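Local coordinates for N-acyl-D-glutamate deacylase (PDB 3GIP), which probably hydrolyses N-acyl-D-glutamate to D-glutamate and a carboxylic acid, as a zinc-dependent deacylase of the amidohydrolase superfamily, at residues L71-K76 with T88-G93; W81-G86 with R135-V140; E316-I321 with T330-R335. All blocks are in the same frame, centred on the assembly; numbering follows the deposited sequence.

Interaction 1. Residues L71-K76 with T88-G93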
# COMPACT_ATOMS: atom_id res chain seq x y z
N LEU A 71 6.31 -4.26 10.01
CA LEU A 71 7.12 -5.14 10.84
C LEU A 71 7.53 -6.46 10.19
O LEU A 71 8.16 -7.29 10.84
CB LEU A 71 6.36 -5.45 12.13
CG LEU A 71 5.69 -4.26 12.82
CD1 LEU A 71 4.83 -4.77 13.97
CD2 LEU A 71 6.73 -3.27 13.30
N MET A 72 7.18 -6.65 8.93
CA MET A 72 7.51 -7.90 8.24
C MET A 72 8.97 -8.04 7.83
O MET A 72 9.44 -9.14 7.60
CB MET A 72 6.62 -8.06 7.01
CG MET A 72 5.14 -8.14 7.34
SD MET A 72 4.77 -9.50 8.47
CE MET A 72 4.63 -8.64 10.00
N PHE A 73 9.68 -6.92 7.74
CA PHE A 73 11.08 -6.97 7.34
C PHE A 73 11.91 -7.67 8.41
O PHE A 73 13.02 -8.12 8.15
CB PHE A 73 11.56 -5.54 7.08
CG PHE A 73 10.66 -4.78 6.13
CD1 PHE A 73 10.52 -5.20 4.81
CD2 PHE A 73 9.90 -3.71 6.58
CE1 PHE A 73 9.62 -4.56 3.95
CE2 PHE A 73 9.00 -3.06 5.74
CZ PHE A 73 8.86 -3.48 4.42
N VAL A 74 11.35 -7.79 9.61
CA VAL A 74 12.03 -8.48 10.70
C VAL A 74 11.31 -9.81 10.98
O VAL A 74 11.95 -10.82 11.27
CB VAL A 74 12.07 -7.62 11.99
CG1 VAL A 74 10.67 -7.34 12.50
CG2 VAL A 74 12.89 -8.34 13.06
N GLU A 75 9.99 -9.80 10.89
CA GLU A 75 9.19 -11.00 11.15
C GLU A 75 9.20 -12.05 10.05
O GLU A 75 9.42 -13.24 10.31
CB GLU A 75 7.74 -10.61 11.46
CG GLU A 75 7.55 -9.90 12.79
CD GLU A 75 6.09 -9.78 13.18
OE1 GLU A 75 5.35 -10.76 13.00
OE2 GLU A 75 5.69 -8.71 13.68
N LYS A 76 8.93 -11.63 8.81
CA LYS A 76 8.89 -12.54 7.66
C LYS A 76 9.67 -11.88 6.53
O LYS A 76 9.10 -11.46 5.53
CB LYS A 76 7.44 -12.75 7.22
CG LYS A 76 6.49 -13.11 8.36
CD LYS A 76 5.08 -13.35 7.84
CE LYS A 76 4.13 -13.71 8.97
NZ LYS A 76 2.75 -13.98 8.47
N THR A 88 8.70 -3.96 -6.15
CA THR A 88 10.09 -3.70 -5.76
C THR A 88 10.21 -2.62 -4.68
O THR A 88 11.29 -2.42 -4.12
CB THR A 88 10.93 -3.26 -6.97
OG1 THR A 88 10.31 -2.14 -7.60
CG2 THR A 88 11.05 -4.40 -7.97
N THR A 89 9.12 -1.91 -4.42
CA THR A 89 9.10 -0.87 -3.39
C THR A 89 7.74 -0.87 -2.72
O THR A 89 6.72 -1.07 -3.38
CB THR A 89 9.32 0.55 -4.00
OG1 THR A 89 10.63 0.64 -4.56
CG2 THR A 89 9.16 1.63 -2.92
N VAL A 90 7.72 -0.68 -1.41
CA VAL A 90 6.45 -0.62 -0.69
C VAL A 90 6.44 0.57 0.25
O VAL A 90 7.46 0.90 0.86
CB VAL A 90 6.18 -1.90 0.13
CG1 VAL A 90 7.25 -2.09 1.20
CG2 VAL A 90 4.80 -1.81 0.77
N VAL A 91 5.29 1.22 0.34
CA VAL A 91 5.12 2.35 1.24
C VAL A 91 4.33 1.78 2.42
O VAL A 91 3.18 1.35 2.26
CB VAL A 91 4.32 3.49 0.58
CG1 VAL A 91 4.16 4.65 1.56
CG2 VAL A 91 5.03 3.96 -0.68
N VAL A 92 4.95 1.75 3.59
CA VAL A 92 4.30 1.22 4.79
C VAL A 92 3.85 2.33 5.72
O VAL A 92 4.08 3.51 5.45
CB VAL A 92 5.26 0.27 5.56
CG1 VAL A 92 5.73 -0.85 4.65
CG2 VAL A 92 6.45 1.06 6.10
N GLY A 93 3.19 1.95 6.82
CA GLY A 93 2.72 2.93 7.79
C GLY A 93 1.41 3.59 7.42
O GLY A 93 1.19 4.77 7.73
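The ring of F73 meets the barrel strand 88-92 with its rim, and V90 and V92 supply the surface it presses against. CG1 of V90 lies in the plane of the ring, 3.9 Å from F73 CZ, and the two side chains approach from opposite directions. V92 lends its own CG1 to the same rim, 4.1 Å from F73 CE2, but its side chain slides past the phenyl group rather than meeting it end on. The rotamers explain this pairing: in V90, CG1 sits between the backbone N and the carbonyl carbon (chi1 62°), whereas in V92 it is swung opposite the carbonyl carbon (chi1 -57°), and both settings bring the branch to the ring edge. The contact is wholly apolar and buried, burying 86 Å² summed over both segments. Strand 87-92 belongs to the TIM barrel of the amidohydrolase fold and follows 57-64 in it; helix 72-75 sits in the connection between these two strands. Beyond G93 the chain soon reaches C95, a zinc ligand, while the V92 side chain itself stays about 12 Å from the metal. Further out, Y127 and L131 of helix 124-133 and V140 of the next strand also pack on F73, and Y127 reaches V92 as well. F73 lies in a single helical turn, in which E75 N binds L71 O at 3.1 Å and K76 N binds M72 O at 2.8 Å. T118 OG1 hydrogen-bonds to E75 OE2, and K76 NZ, just past the helix, to P368 O.

Interaction 2. Residues W81-G86 with R135-V140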
# COMPACT_ATOMS: atom_id res chain seq x y z
N TRP A 81 5.35 -12.40 -0.98
CA TRP A 81 4.03 -11.97 -1.44
C TRP A 81 4.14 -10.70 -2.27
O TRP A 81 3.24 -10.39 -3.05
CB TRP A 81 3.08 -11.76 -0.24
CG TRP A 81 3.55 -10.79 0.81
CD1 TRP A 81 3.19 -9.48 0.94
CD2 TRP A 81 4.43 -11.08 1.91
NE1 TRP A 81 3.80 -8.93 2.05
CE2 TRP A 81 4.56 -9.89 2.66
CE3 TRP A 81 5.13 -12.22 2.32
CZ2 TRP A 81 5.36 -9.82 3.81
CZ3 TRP A 81 5.93 -12.15 3.46
CH2 TRP A 81 6.03 -10.95 4.19
N LYS A 82 5.25 -9.98 -2.12
CA LYS A 82 5.48 -8.75 -2.88
C LYS A 82 6.25 -9.05 -4.16
O LYS A 82 5.81 -8.71 -5.26
CB LYS A 82 6.31 -7.75 -2.07
CG LYS A 82 5.71 -7.29 -0.76
CD LYS A 82 4.44 -6.48 -0.95
CE LYS A 82 4.10 -5.75 0.34
NZ LYS A 82 2.76 -5.12 0.35
N THR A 83 7.40 -9.69 -4.02
CA THR A 83 8.23 -9.99 -5.18
C THR A 83 7.56 -10.85 -6.23
O THR A 83 7.75 -10.64 -7.43
CB THR A 83 9.56 -10.66 -4.75
OG1 THR A 83 9.28 -11.95 -4.19
CG2 THR A 83 10.28 -9.81 -3.71
N SER A 84 6.76 -11.82 -5.80
CA SER A 84 6.08 -12.72 -6.73
C SER A 84 5.03 -12.03 -7.59
O SER A 84 4.56 -12.62 -8.56
CB SER A 84 5.45 -13.90 -5.98
OG SER A 84 4.39 -13.48 -5.14
N GLN A 85 4.65 -10.80 -7.24
CA GLN A 85 3.70 -10.07 -8.06
C GLN A 85 4.34 -8.83 -8.69
O GLN A 85 3.65 -7.93 -9.17
CB GLN A 85 2.44 -9.69 -7.26
CG GLN A 85 2.63 -8.82 -6.04
CD GLN A 85 1.31 -8.45 -5.39
OE1 GLN A 85 0.45 -7.82 -6.01
NE2 GLN A 85 1.13 -8.85 -4.14
N GLY A 86 5.68 -8.82 -8.69
CA GLY A 86 6.44 -7.74 -9.31
C GLY A 86 6.72 -6.47 -8.54
O GLY A 86 7.21 -5.50 -9.13
N ARG A 135 18.89 -5.23 5.96
CA ARG A 135 18.29 -4.75 4.72
C ARG A 135 17.07 -5.54 4.27
O ARG A 135 17.08 -6.77 4.28
CB ARG A 135 19.34 -4.73 3.61
CG ARG A 135 20.47 -3.74 3.84
CD ARG A 135 19.95 -2.32 4.02
NE ARG A 135 21.01 -1.35 4.28
CZ ARG A 135 21.90 -0.95 3.37
NH1 ARG A 135 21.84 -1.42 2.13
NH2 ARG A 135 22.84 -0.08 3.70
N PRO A 136 16.00 -4.84 3.87
CA PRO A 136 14.75 -5.45 3.40
C PRO A 136 14.91 -6.05 2.01
O PRO A 136 15.79 -5.66 1.26
CB PRO A 136 13.78 -4.28 3.43
CG PRO A 136 14.65 -3.12 3.04
CD PRO A 136 15.90 -3.36 3.87
N MET A 137 14.04 -7.01 1.68
CA MET A 137 14.09 -7.66 0.38
C MET A 137 13.79 -6.67 -0.74
O MET A 137 14.34 -6.76 -1.84
CB MET A 137 13.08 -8.80 0.32
CG MET A 137 13.17 -9.64 -0.95
SD MET A 137 14.73 -10.54 -1.07
CE MET A 137 14.36 -11.98 -0.04
N ILE A 138 12.90 -5.73 -0.46
CA ILE A 138 12.51 -4.70 -1.42
C ILE A 138 12.71 -3.33 -0.78
O ILE A 138 13.02 -3.24 0.41
CB ILE A 138 11.03 -4.85 -1.86
CG1 ILE A 138 10.09 -4.65 -0.66
CG2 ILE A 138 10.80 -6.23 -2.46
CD1 ILE A 138 8.61 -4.63 -1.04
N ASN A 139 12.54 -2.27 -1.57
CA ASN A 139 12.72 -0.93 -1.03
C ASN A 139 11.57 -0.57 -0.11
O ASN A 139 10.43 -1.00 -0.31
CB ASN A 139 12.81 0.09 -2.17
CG ASN A 139 13.93 -0.22 -3.13
OD1 ASN A 139 13.71 -0.43 -4.32
ND2 ASN A 139 15.15 -0.26 -2.61
N VAL A 140 11.87 0.23 0.91
CA VAL A 140 10.87 0.62 1.89
C VAL A 140 10.81 2.12 2.17
O VAL A 140 11.80 2.74 2.53
CB VAL A 140 11.12 -0.09 3.24
CG1 VAL A 140 10.04 0.30 4.24
CG2 VAL A 140 11.16 -1.59 3.03
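K82 and T83 are the residues of 81-86 that reach 135-140, and they do so with aliphatic atoms. Just ahead of them, W81 hydrogen-bonds through NE1 to D69, an aspartate that K82 shares. The lysine comes next: its CG lies 3.9 Å from I138 CD1, with CB almost as near, and the two side chains cross at about a right angle. A bend at chi2 (-66°) then carries the rest of the lysine away from the isoleucine, and its NZ forms salt bridges with D64 and D69, which probably compensate the charge of this buried lysine. T83 follows, placing its methyl CG2 3.8 Å from I138 CG2 and 4.0 Å from M137 CG. That methyl is therefore lodged against both a branch methyl and a methionine methylene. Helix 80-83 belongs to the connection between strands 57-64 and 87-92 of the TIM barrel, while I138 immediately precedes strand 139-145, the neighbour of 87-92. V462 of strand 460-463 touches both T83 and M137 from outside the pair. Past T83 the chain turns back in a type I turn. Q85 folds over so that its NE2 donates to W81 O at 2.8 Å, a nearly straight bond (172°) with the acceptor in the plane of the amide. G86, with positive phi, completes a Schellman motif: its N binds T83 O at 3.0 Å, and I87 N returns to K82 O as the chain enters strand 87-92.

Interaction 3. Residues E316-I321 with T330-R335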
# COMPACT_ATOMS: atom_id res chain seq x y z
N GLU A 316 -14.48 -18.95 8.02
CA GLU A 316 -15.91 -19.17 8.23
C GLU A 316 -16.74 -17.89 8.19
O GLU A 316 -16.24 -16.79 8.44
CB GLU A 316 -16.12 -19.88 9.58
CG GLU A 316 -15.47 -21.25 9.64
CD GLU A 316 -15.65 -21.96 10.97
OE1 GLU A 316 -16.28 -21.39 11.89
OE2 GLU A 316 -15.16 -23.10 11.10
N TYR A 317 -18.02 -18.04 7.86
CA TYR A 317 -18.95 -16.92 7.80
C TYR A 317 -19.49 -16.63 9.20
O TYR A 317 -19.81 -17.56 9.95
CB TYR A 317 -20.16 -17.25 6.91
CG TYR A 317 -19.87 -17.30 5.43
CD1 TYR A 317 -19.33 -16.20 4.77
CD2 TYR A 317 -20.17 -18.44 4.69
CE1 TYR A 317 -19.11 -16.23 3.39
CE2 TYR A 317 -19.95 -18.48 3.31
CZ TYR A 317 -19.42 -17.37 2.67
OH TYR A 317 -19.19 -17.40 1.32
N LEU A 318 -19.59 -15.35 9.54
CA LEU A 318 -20.10 -14.94 10.84
C LEU A 318 -21.49 -15.54 11.10
O LEU A 318 -21.78 -15.97 12.22
CB LEU A 318 -20.18 -13.41 10.93
CG LEU A 318 -20.73 -12.82 12.23
CD1 LEU A 318 -19.81 -13.19 13.39
CD2 LEU A 318 -20.84 -11.31 12.10
N ALA A 319 -22.34 -15.57 10.08
CA ALA A 319 -23.68 -16.13 10.25
C ALA A 319 -23.66 -17.61 10.59
O ALA A 319 -24.49 -18.08 11.37
CB ALA A 319 -24.52 -15.89 9.00
N ASP A 320 -22.71 -18.35 10.01
CA ASP A 320 -22.61 -19.79 10.28
C ASP A 320 -22.09 -20.01 11.70
O ASP A 320 -22.54 -20.93 12.39
CB ASP A 320 -21.65 -20.47 9.29
CG ASP A 320 -22.22 -20.56 7.89
OD1 ASP A 320 -23.44 -20.34 7.71
OD2 ASP A 320 -21.44 -20.87 6.96
N ILE A 321 -21.15 -19.18 12.12
CA ILE A 321 -20.59 -19.30 13.46
C ILE A 321 -21.68 -19.03 14.48
O ILE A 321 -21.87 -19.79 15.43
CB ILE A 321 -19.44 -18.29 13.66
CG1 ILE A 321 -18.29 -18.62 12.71
CG2 ILE A 321 -18.96 -18.33 15.11
CD1 ILE A 321 -17.23 -17.53 12.62
N THR A 330 -24.02 -10.35 16.25
CA THR A 330 -23.29 -9.33 16.98
C THR A 330 -22.59 -9.96 18.18
O THR A 330 -21.44 -9.65 18.48
CB THR A 330 -24.22 -8.20 17.45
OG1 THR A 330 -24.92 -7.66 16.33
CG2 THR A 330 -23.41 -7.09 18.11
N THR A 331 -23.30 -10.85 18.87
CA THR A 331 -22.74 -11.54 20.02
C THR A 331 -21.58 -12.42 19.59
O THR A 331 -20.54 -12.46 20.25
CB THR A 331 -23.82 -12.41 20.71
OG1 THR A 331 -24.84 -11.56 21.24
CG2 THR A 331 -23.21 -13.24 21.83
N ALA A 332 -21.75 -13.14 18.48
CA ALA A 332 -20.70 -14.00 17.98
C ALA A 332 -19.47 -13.17 17.64
O ALA A 332 -18.34 -13.56 17.94
CB ALA A 332 -21.18 -14.77 16.75
N ALA A 333 -19.68 -12.02 17.00
CA ALA A 333 -18.58 -11.15 16.62
C ALA A 333 -17.80 -10.70 17.86
O ALA A 333 -16.57 -10.63 17.84
CB ALA A 333 -19.10 -9.93 15.86
N ARG A 334 -18.53 -10.40 18.93
CA ARG A 334 -17.88 -9.98 20.17
C ARG A 334 -17.07 -11.11 20.79
O ARG A 334 -16.01 -10.87 21.36
CB ARG A 334 -18.93 -9.46 21.15
CG ARG A 334 -19.57 -8.16 20.70
CD ARG A 334 -20.76 -7.78 21.56
NE ARG A 334 -21.37 -6.53 21.11
CZ ARG A 334 -22.58 -6.12 21.46
NH1 ARG A 334 -23.33 -6.86 22.26
NH2 ARG A 334 -23.05 -4.96 21.00
N ARG A 335 -17.57 -12.34 20.68
CA ARG A 335 -16.86 -13.48 21.24
C ARG A 335 -15.61 -13.82 20.44
O ARG A 335 -14.66 -14.40 20.96
CB ARG A 335 -17.77 -14.71 21.29
CG ARG A 335 -18.95 -14.59 22.23
CD ARG A 335 -19.71 -15.91 22.28
NE ARG A 335 -20.96 -15.80 23.04
CZ ARG A 335 -21.83 -16.79 23.16
NH1 ARG A 335 -21.60 -17.96 22.58
NH2 ARG A 335 -22.95 -16.62 23.85
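L318 projects from the first turn of helix 318-325 onto the A332-A333 face of helix 329-336, forming the contact of a helical hairpin with a short connection. This hairpin lies in the long excursion between barrel strands 277-281 and 360-362, which also carries the small antiparallel sheet 287-290, 339-343 and 303-307; the centre of the contact lies about 29 Å from the centre of the chain. The orientations are unequal. L318 reaches across with CG anti to the backbone N (chi1 179°), and CD1 does the touching, while A332 directs its CB toward L318 and lies 4.0 Å from that methyl. A333, whose CB points along the interface rather than into it, lies with that CB 4.2 Å from the same CD1. The leucine methyl is thus shared by two consecutive alanines with small side chains, consistent with the close approach of the backbones, the CA atoms of L318 and A333 being 7.1 Å apart. One turn further, I321 also faces helix 329-336 and packs on L336, a residue that L318 touches too; A332 also touches A322 and W325. Y317 is at the N-cap position of the first helix; its O accepts I321 N at 3.0 Å, and its OH bonds to R303. On the second helix, T331 N donates to D328 OD1. The exposed R334 lays one face of its guanidinium over T330 CG2, which stands 3.4 Å above that plane toward its rim. At the interface, L318 CD1 comes nearest not to either alanine methyl but to the main-chain A333 N, at 3.8 Å.

Interactions 1 and 2 are both buried against neighbouring barrel strands, their centres only 8 Å apart, and their segments alternate along the chain: strands 87-92 and 139-145 are joined directly by T88 O to N139 N and V90 N to N139 O. Interaction 3 stands alone in the peripheral insertion, its nearest atoms about 18 Å from interaction 1 and 21 Å from interaction 2. All three are apolar where they touch and bury their contacting residues, but the means differ. Interaction 1 uses an aromatic edge against valines, interaction 2 the lysine stem and a threonine methyl against I138 and M137, and interaction 3 a leucine against alanines, between helices flanked by exposed residues.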